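Local coordinates for protein diphthine synthase (Aeropyrum pernix, PDB 1WDE) that probably uses S-adenosyl-L-methionine to trimethylate the amino group of the modified target histidine of translation elongation factor 2, forming diphthine in the diphthamide pathway, at residues A202-L207 against K287-E292; G139-P144 against A156-L161; R31-V36 against V85-T90. All blocks are in the same frame, centred on the assembly; numbering follows the deposited sequence.

Interaction 1: residues A202-L207 against K287-E292; sequences AGAPAL and KGVYME
A water molecule joins Pro205 to Tyr290: it donates to Pro205 O at 2.6 Å and lies 2.8 Å from Tyr290 OH, in the plane of the phenol ring at its edge. No direct hydrogen bond spans the two loops, so this bridge is the polar tie between 202-207 and 287-292. Tyr290 OH also meets the CD1 methyl of Leu207 at 3.6 Å, the two side chains crossing at about a right angle. Val289 supplies the apolar part. Val289 CG1 stands anti to the backbone N (chi1 179°), which sends that methyl to the alanines: 3.9 Å from Ala202 CB and 3.8 Å from Ala204 CB. Val289 CG1 also lies 3.4 Å from Ala202 O and over one face of the Tyr290 ring, toward the rim. Gly203, with positive phi, turns the chain out of helix 184-202, while Gly288 ends helix 277-287 in a Schellman motif and opens a type I turn to Met291. Both loops thus start at helix C-termini. Asn284 of helix 277-287 touches Ala204, Val289 and Tyr290, and Tyr198 of helix 184-202 packs on Tyr290 and hydrogen-bonds Glu292 OE2.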
loop_
_atom_site.group_PDB
_atom_site.type_symbol
_atom_site.label_atom_id
_atom_site.label_comp_id
_atom_site.label_asym_id
_atom_site.label_seq_id
_atom_site.Cartn_x
_atom_site.Cartn_y
_atom_site.Cartn_z
ATOM N N ALA A 202 -24.784 -5.998 -9.716
ATOM C CA ALA A 202 -24.417 -5.166 -10.855
ATOM C C ALA A 202 -24.976 -5.761 -12.142
ATOM O O ALA A 202 -24.971 -5.113 -13.189
ATOM C CB ALA A 202 -22.910 -5.048 -10.950
ATOM N N GLY A 203 -25.463 -6.995 -12.053
ATOM C CA GLY A 203 -26.020 -7.657 -13.217
ATOM C C GLY A 203 -24.950 -8.052 -14.215
ATOM O O GLY A 203 -24.997 -7.652 -15.381
ATOM N N ALA A 204 -23.978 -8.836 -13.759
ATOM C CA ALA A 204 -22.895 -9.280 -14.625
ATOM C C ALA A 204 -22.179 -10.444 -13.978
ATOM O O ALA A 204 -22.262 -10.634 -12.773
ATOM C CB ALA A 204 -21.917 -8.141 -14.875
ATOM N N PRO A 205 -21.464 -11.242 -14.777
ATOM C CA PRO A 205 -20.743 -12.389 -14.222
ATOM C C PRO A 205 -19.618 -11.889 -13.315
ATOM O O PRO A 205 -19.133 -10.777 -13.509
ATOM C CB PRO A 205 -20.207 -13.076 -15.474
ATOM C CG PRO A 205 -19.880 -11.882 -16.374
ATOM C CD PRO A 205 -21.110 -11.023 -16.195
ATOM N N ALA A 206 -19.223 -12.690 -12.323
ATOM C CA ALA A 206 -18.116 -12.325 -11.432
ATOM C C ALA A 206 -16.866 -12.665 -12.232
ATOM O O ALA A 206 -16.747 -13.778 -12.750
ATOM C CB ALA A 206 -18.168 -13.137 -10.159
ATOM N N LEU A 207 -15.930 -11.720 -12.337
ATOM C CA LEU A 207 -14.739 -11.950 -13.151
ATOM C C LEU A 207 -13.367 -11.874 -12.506
ATOM O O LEU A 207 -12.408 -12.377 -13.068
ATOM C CB LEU A 207 -14.758 -10.995 -14.356
ATOM C CG LEU A 207 -15.988 -11.121 -15.255
ATOM C CD1 LEU A 207 -16.061 -9.927 -16.167
ATOM C CD2 LEU A 207 -15.917 -12.432 -16.043
ATOM N N LYS A 287 -20.879 -1.651 -21.500
ATOM C CA LYS A 287 -22.301 -1.648 -21.159
ATOM C C LYS A 287 -22.597 -0.684 -20.011
ATOM O O LYS A 287 -23.757 -0.414 -19.716
ATOM C CB LYS A 287 -22.779 -3.044 -20.738
ATOM C CG LYS A 287 -22.686 -4.119 -21.798
ATOM C CD LYS A 287 -23.071 -5.470 -21.196
ATOM C CE LYS A 287 -23.005 -6.589 -22.233
ATOM N NZ LYS A 287 -23.501 -7.879 -21.680
ATOM N N GLY A 288 -21.559 -0.192 -19.346
ATOM C CA GLY A 288 -21.766 0.736 -18.242
ATOM C C GLY A 288 -22.114 0.045 -16.931
ATOM O O GLY A 288 -22.527 0.678 -15.958
ATOM N N VAL A 289 -21.946 -1.269 -16.908
ATOM C CA VAL A 289 -22.232 -2.063 -15.724
ATOM C C VAL A 289 -21.532 -1.563 -14.457
ATOM O O VAL A 289 -22.136 -1.484 -13.375
ATOM C CB VAL A 289 -21.776 -3.520 -15.954
ATOM C CG1 VAL A 289 -22.042 -4.365 -14.717
ATOM C CG2 VAL A 289 -22.475 -4.092 -17.164
ATOM N N TYR A 290 -20.252 -1.218 -14.588
ATOM C CA TYR A 290 -19.474 -0.832 -13.428
ATOM C C TYR A 290 -19.604 0.585 -12.879
ATOM O O TYR A 290 -18.780 1.015 -12.086
ATOM C CB TYR A 290 -18.009 -1.184 -13.681
ATOM C CG TYR A 290 -17.819 -2.628 -14.129
ATOM C CD1 TYR A 290 -18.213 -3.694 -13.315
ATOM C CD2 TYR A 290 -17.247 -2.921 -15.366
ATOM C CE1 TYR A 290 -18.040 -5.018 -13.725
ATOM C CE2 TYR A 290 -17.065 -4.238 -15.785
ATOM C CZ TYR A 290 -17.465 -5.279 -14.954
ATOM O OH TYR A 290 -17.248 -6.579 -15.343
HETATM N N MSE A 291 -20.644 1.299 -13.285
HETATM C CA MSE A 291 -20.884 2.646 -12.766
HETATM C C MSE A 291 -22.320 2.654 -12.215
HETATM O O MSE A 291 -23.261 2.352 -12.947
HETATM C CB MSE A 291 -20.726 3.697 -13.885
HETATM C CG MSE A 291 -19.314 3.787 -14.500
HETATM SE SE MSE A 291 -19.042 5.177 -15.883
HETATM C CE MSE A 291 -18.230 6.554 -14.787
ATOM N N GLU A 292 -22.494 2.953 -10.927
ATOM C CA GLU A 292 -23.843 3.000 -10.362
ATOM C C GLU A 292 -24.094 4.189 -9.440
ATOM O O GLU A 292 -25.004 4.982 -9.701
ATOM C CB GLU A 292 -24.183 1.712 -9.619
ATOM C CG GLU A 292 -23.698 0.467 -10.307
ATOM C CD GLU A 292 -22.245 0.192 -9.992
ATOM O OE1 GLU A 292 -21.631 1.039 -9.298
ATOM O OE2 GLU A 292 -21.727 -0.861 -10.432
HETATM O O HOH W 1 -18.241 -8.383 -13.434
#

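Interaction 2: residues G139-P144 against A156-L161; sequences GTVTLP and ARRIYL
Arg158 reaches from its helix across to strand 139-143 and touches it at three places. Arg158 NH1 donates to Thr140 O at 2.9 Å, but the N-H...O angle of 127° makes this a weak bond, and the guanidinium meets the strand obliquely. Arg158 NH2 lies 3.7 Å from Gly139 CA, where the absence of a side chain lets the group come close to the backbone. Nearer the helix, Arg158 CB packs on Val141 CG1 at 3.9 Å, and the two side chains slide past each other in opposite directions. The bend at chi3 (61°) turns the guanidinium toward Thr140 O and Gly139. Val141 is the apolar counterpart: with CG1 beside its own N and facing Arg158, its CG2 turns to Ile159, CG1 of which lies 4.4 Å away.

The next shell holds these groups in place. The backbone of Val141 is hydrogen-bonded to Thr170 and Leu172 of strand 168-173, and its side chain also rests on Ala171 of that strand and on Val155 of helix 153-165. Ile159 is backed by Thr169 and by Leu191 of helix 184-202. Gly139 N donates to Asn162 OD1, one turn beyond Arg158, which ties the strand to the helix a second time.

The short segments run nearly antiparallel, at 159°, with their axes 8.8 Å apart at closest approach. The side chain of Thr140 is about 7 Å from that of Val96, and Val141 about 9 Å from Leu173, two residues placed by similarity at the S-adenosyl-L-methionine site. Strand 137-143, helix 153-165 and strand 168-173 form a beta-alpha-beta crossover: the helix packs along and nearly antiparallel to strand 137-143, the outermost of the mixed sheet within the chain, and returns the chain to the parallel strand beside it.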
loop_
_atom_site.group_PDB
_atom_site.type_symbol
_atom_site.label_atom_id
_atom_site.label_comp_id
_atom_site.label_asym_id
_atom_site.label_seq_id
_atom_site.Cartn_x
_atom_site.Cartn_y
_atom_site.Cartn_z
ATOM N N GLY A 139 -5.692 3.322 -9.701
ATOM C CA GLY A 139 -6.100 3.416 -8.306
ATOM C C GLY A 139 -5.567 2.287 -7.424
ATOM O O GLY A 139 -5.222 1.195 -7.909
ATOM N N THR A 140 -5.464 2.562 -6.127
ATOM C CA THR A 140 -4.977 1.581 -5.162
ATOM C C THR A 140 -6.100 1.281 -4.171
ATOM O O THR A 140 -6.797 2.194 -3.735
ATOM C CB THR A 140 -3.744 2.120 -4.378
ATOM O OG1 THR A 140 -2.654 2.335 -5.285
ATOM C CG2 THR A 140 -3.301 1.112 -3.290
ATOM N N VAL A 141 -6.279 0.013 -3.814
ATOM C CA VAL A 141 -7.324 -0.364 -2.852
ATOM C C VAL A 141 -6.662 -1.156 -1.722
ATOM O O VAL A 141 -5.513 -1.570 -1.849
ATOM C CB VAL A 141 -8.391 -1.259 -3.507
ATOM C CG1 VAL A 141 -9.017 -0.542 -4.709
ATOM C CG2 VAL A 141 -7.755 -2.575 -3.948
ATOM N N THR A 142 -7.366 -1.337 -0.612
ATOM C CA THR A 142 -6.811 -2.125 0.487
ATOM C C THR A 142 -7.780 -3.285 0.717
ATOM O O THR A 142 -8.977 -3.065 0.826
ATOM C CB THR A 142 -6.690 -1.300 1.787
ATOM O OG1 THR A 142 -5.848 -0.166 1.545
ATOM C CG2 THR A 142 -6.036 -2.162 2.915
ATOM N N LEU A 143 -7.279 -4.517 0.763
ATOM C CA LEU A 143 -8.163 -5.665 0.981
ATOM C C LEU A 143 -8.283 -5.827 2.498
ATOM O O LEU A 143 -7.303 -6.131 3.179
ATOM C CB LEU A 143 -7.576 -6.919 0.318
ATOM C CG LEU A 143 -7.231 -6.752 -1.172
ATOM C CD1 LEU A 143 -6.743 -8.081 -1.741
ATOM C CD2 LEU A 143 -8.467 -6.240 -1.935
ATOM N N PRO A 144 -9.489 -5.602 3.043
ATOM C CA PRO A 144 -9.752 -5.705 4.483
ATOM C C PRO A 144 -9.662 -7.107 5.057
ATOM O O PRO A 144 -9.950 -8.096 4.376
ATOM C CB PRO A 144 -11.162 -5.131 4.611
ATOM C CG PRO A 144 -11.821 -5.619 3.330
ATOM C CD PRO A 144 -10.740 -5.364 2.292
ATOM N N ALA A 156 -14.202 -4.009 -4.858
ATOM C CA ALA A 156 -14.227 -4.792 -6.095
ATOM C C ALA A 156 -14.519 -3.830 -7.245
ATOM O O ALA A 156 -13.831 -3.843 -8.260
ATOM C CB ALA A 156 -15.301 -5.898 -6.026
ATOM N N ARG A 157 -15.537 -2.989 -7.082
ATOM C CA ARG A 157 -15.867 -2.017 -8.122
ATOM C C ARG A 157 -14.682 -1.129 -8.527
ATOM O O ARG A 157 -14.493 -0.873 -9.706
ATOM C CB ARG A 157 -17.032 -1.126 -7.686
ATOM C CG ARG A 157 -17.318 0.038 -8.642
ATOM C CD ARG A 157 -18.691 0.626 -8.358
ATOM N NE ARG A 157 -19.003 1.787 -9.181
ATOM C CZ ARG A 157 -18.641 3.033 -8.891
ATOM N NH1 ARG A 157 -17.940 3.293 -7.793
ATOM N NH2 ARG A 157 -19.015 4.029 -9.682
ATOM N N ARG A 158 -13.888 -0.646 -7.570
ATOM C CA ARG A 158 -12.773 0.215 -7.954
ATOM C C ARG A 158 -11.785 -0.561 -8.822
ATOM O O ARG A 158 -11.122 -0.003 -9.711
ATOM C CB ARG A 158 -12.081 0.814 -6.720
ATOM C CG ARG A 158 -12.942 1.827 -5.962
ATOM C CD ARG A 158 -12.068 2.748 -5.092
ATOM N NE ARG A 158 -11.117 3.517 -5.904
ATOM C CZ ARG A 158 -9.868 3.811 -5.528
ATOM N NH1 ARG A 158 -9.409 3.412 -4.345
ATOM N NH2 ARG A 158 -9.056 4.469 -6.348
ATOM N N ILE A 159 -11.693 -1.863 -8.599
ATOM C CA ILE A 159 -10.790 -2.657 -9.412
ATOM C C ILE A 159 -11.342 -2.694 -10.831
ATOM O O ILE A 159 -10.589 -2.516 -11.788
ATOM C CB ILE A 159 -10.636 -4.088 -8.867
ATOM C CG1 ILE A 159 -9.977 -4.035 -7.480
ATOM C CG2 ILE A 159 -9.805 -4.924 -9.845
ATOM C CD1 ILE A 159 -9.871 -5.425 -6.788
ATOM N N TYR A 160 -12.650 -2.914 -10.986
ATOM C CA TYR A 160 -13.209 -2.918 -12.340
ATOM C C TYR A 160 -13.048 -1.530 -13.003
ATOM O O TYR A 160 -12.872 -1.428 -14.211
ATOM C CB TYR A 160 -14.693 -3.311 -12.330
ATOM C CG TYR A 160 -14.944 -4.782 -12.055
ATOM C CD1 TYR A 160 -15.430 -5.207 -10.823
ATOM C CD2 TYR A 160 -14.733 -5.742 -13.050
ATOM C CE1 TYR A 160 -15.711 -6.569 -10.581
ATOM C CE2 TYR A 160 -15.006 -7.088 -12.824
ATOM C CZ TYR A 160 -15.496 -7.494 -11.588
ATOM O OH TYR A 160 -15.798 -8.815 -11.371
ATOM N N LEU A 161 -13.121 -0.464 -12.217
ATOM C CA LEU A 161 -12.971 0.892 -12.782
ATOM C C LEU A 161 -11.572 1.068 -13.376
ATOM O O LEU A 161 -11.401 1.689 -14.432
ATOM C CB LEU A 161 -13.256 1.944 -11.696
ATOM C CG LEU A 161 -14.758 2.058 -11.372
ATOM C CD1 LEU A 161 -15.010 3.094 -10.287
ATOM C CD2 LEU A 161 -15.504 2.454 -12.656
#

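Interaction 3: residues R31-V36 against V85-T90; sequences RRADVV and VVAVVT
Strand 35-36 runs parallel to 85-87, with Val35 paired to Val86 and Val36 to Ala87; Ala87 N donates to Val35 O at 3.0 Å, and Val85 O accepts from Asp34 N at 2.9 Å and, weakly, from Val35 N at 3.3 Å. Asp34 adds a side-chain bond. With CG beside its own backbone N (chi1 -61°), the Asp34 carboxylate reaches round to Val85, whose N donates to OD2 at 3.1 Å, fairly straight (162°), on the anti side of the carboxylate and 16° out of its plane. Asp34 and Val85 therefore hold each other twice, and OD2 also lies 3.6 Å from Val85 CG2, the side chains crossing at about a right angle. Here the chain leaves helix 24-32 for the five-stranded parallel sheet of an alpha/beta domain, where 35-39 lies between 62-64 and 85-90, with 9-14 beyond. On the face bearing Val36 and Ala87, Ala33 CB touches Ala87 CB at 3.9 Å, and Val36 CG1 meets Val89 CG2 at 3.8 Å. Val30 of helix 24-32 and Val53 of helix 47-57 each pack on both Val36 and Val89. Val35 and Val86 face the other side of the sheet, CB to CG2.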
loop_
_atom_site.group_PDB
_atom_site.type_symbol
_atom_site.label_atom_id
_atom_site.label_comp_id
_atom_site.label_asym_id
_atom_site.label_seq_id
_atom_site.Cartn_x
_atom_site.Cartn_y
_atom_site.Cartn_z
ATOM N N ARG A 31 17.771 13.739 13.321
ATOM C CA ARG A 31 18.837 14.002 14.273
ATOM C C ARG A 31 18.747 15.442 14.766
ATOM O O ARG A 31 19.036 15.727 15.930
ATOM C CB ARG A 31 20.204 13.724 13.633
ATOM C CG ARG A 31 20.409 12.241 13.331
ATOM C CD ARG A 31 21.761 11.904 12.704
ATOM N NE ARG A 31 21.993 12.586 11.433
ATOM C CZ ARG A 31 22.781 12.119 10.466
ATOM N NH1 ARG A 31 22.942 12.811 9.343
ATOM N NH2 ARG A 31 23.394 10.949 10.612
ATOM N N ARG A 32 18.303 16.335 13.886
ATOM C CA ARG A 32 18.186 17.747 14.218
ATOM C C ARG A 32 16.880 18.136 14.901
ATOM O O ARG A 32 16.748 19.251 15.400
ATOM C CB ARG A 32 18.409 18.596 12.958
ATOM C CG ARG A 32 19.840 18.507 12.441
ATOM C CD ARG A 32 20.058 19.331 11.178
ATOM N NE ARG A 32 21.461 19.315 10.763
ATOM C CZ ARG A 32 22.452 19.897 11.437
ATOM N NH1 ARG A 32 22.200 20.550 12.566
ATOM N NH2 ARG A 32 23.701 19.820 10.993
ATOM N N ALA A 33 15.919 17.222 14.937
ATOM C CA ALA A 33 14.647 17.505 15.594
ATOM C C ALA A 33 14.853 17.523 17.113
ATOM O O ALA A 33 15.884 17.076 17.610
ATOM C CB ALA A 33 13.615 16.447 15.216
ATOM N N ASP A 34 13.877 18.046 17.846
ATOM C CA ASP A 34 13.977 18.102 19.297
ATOM C C ASP A 34 13.219 16.930 19.892
ATOM O O ASP A 34 13.577 16.423 20.958
ATOM C CB ASP A 34 13.409 19.420 19.831
ATOM C CG ASP A 34 14.150 20.635 19.294
ATOM O OD1 ASP A 34 15.390 20.692 19.440
ATOM O OD2 ASP A 34 13.493 21.535 18.724
ATOM N N VAL A 35 12.166 16.510 19.196
ATOM C CA VAL A 35 11.342 15.382 19.622
ATOM C C VAL A 35 11.104 14.481 18.400
ATOM O O VAL A 35 10.997 14.971 17.270
ATOM C CB VAL A 35 9.972 15.853 20.169
ATOM C CG1 VAL A 35 9.282 14.708 20.897
ATOM C CG2 VAL A 35 10.158 17.030 21.104
ATOM N N VAL A 36 11.028 13.172 18.628
ATOM C CA VAL A 36 10.815 12.219 17.544
ATOM C C VAL A 36 9.769 11.161 17.876
ATOM O O VAL A 36 10.024 10.246 18.663
ATOM C CB VAL A 36 12.116 11.489 17.182
ATOM C CG1 VAL A 36 11.874 10.553 16.004
ATOM C CG2 VAL A 36 13.200 12.501 16.845
ATOM N N VAL A 85 10.830 21.807 17.209
ATOM C CA VAL A 85 10.874 20.970 16.007
ATOM C C VAL A 85 10.465 19.545 16.353
ATOM O O VAL A 85 11.192 18.832 17.053
ATOM C CB VAL A 85 12.273 20.939 15.416
ATOM C CG1 VAL A 85 12.269 20.309 14.016
ATOM C CG2 VAL A 85 12.868 22.342 15.310
ATOM N N VAL A 86 9.298 19.129 15.876
ATOM C CA VAL A 86 8.791 17.785 16.145
ATOM C C VAL A 86 8.762 16.936 14.878
ATOM O O VAL A 86 8.307 17.384 13.830
ATOM C CB VAL A 86 7.372 17.835 16.751
ATOM C CG1 VAL A 86 6.813 16.440 16.897
ATOM C CG2 VAL A 86 7.417 18.500 18.120
ATOM N N ALA A 87 9.252 15.707 14.986
ATOM C CA ALA A 87 9.278 14.808 13.846
ATOM C C ALA A 87 8.382 13.598 14.065
ATOM O O ALA A 87 8.315 13.056 15.171
ATOM C CB ALA A 87 10.709 14.347 13.572
ATOM N N VAL A 88 7.668 13.210 13.012
ATOM C CA VAL A 88 6.816 12.028 13.043
ATOM C C VAL A 88 7.409 11.139 11.960
ATOM O O VAL A 88 7.472 11.517 10.782
ATOM C CB VAL A 88 5.337 12.357 12.729
ATOM C CG1 VAL A 88 4.525 11.070 12.635
ATOM C CG2 VAL A 88 4.756 13.243 13.834
ATOM N N VAL A 89 7.875 9.966 12.370
ATOM C CA VAL A 89 8.510 9.039 11.447
ATOM C C VAL A 89 7.644 7.845 11.095
ATOM O O VAL A 89 7.070 7.198 11.966
ATOM C CB VAL A 89 9.814 8.502 12.017
ATOM C CG1 VAL A 89 10.561 7.715 10.947
ATOM C CG2 VAL A 89 10.673 9.660 12.535
ATOM N N THR A 90 7.586 7.556 9.799
ATOM C CA THR A 90 6.815 6.441 9.268
ATOM C C THR A 90 7.723 5.537 8.440
ATOM O O THR A 90 8.642 6.015 7.790
ATOM C CB THR A 90 5.668 6.965 8.356
ATOM O OG1 THR A 90 4.753 7.741 9.145
ATOM C CG2 THR A 90 4.915 5.800 7.702
#

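Interactions 3, 2 and 1 follow in that order along the chain, each closing before the next opens. The centre of interaction 3, in the parallel sheet, is 34 Å from that of interaction 2, on the mixed sheet's outermost strand within the chain, and 48 Å from that of interaction 1, both across the chain's centre. The centres of interactions 1 and 2 are 14 Å apart, and the contacts touch: Arg157 NE salt-bridges Glu292 OE1 at 2.7 Å, and Tyr160 stacks on Tyr290 while its OH probably accepts from Leu207 N. This ties the C-terminal segment and loop 202-207 to helix 153-165. The two sheets are consistent with the two alpha/beta domains of tetrapyrrole methylases.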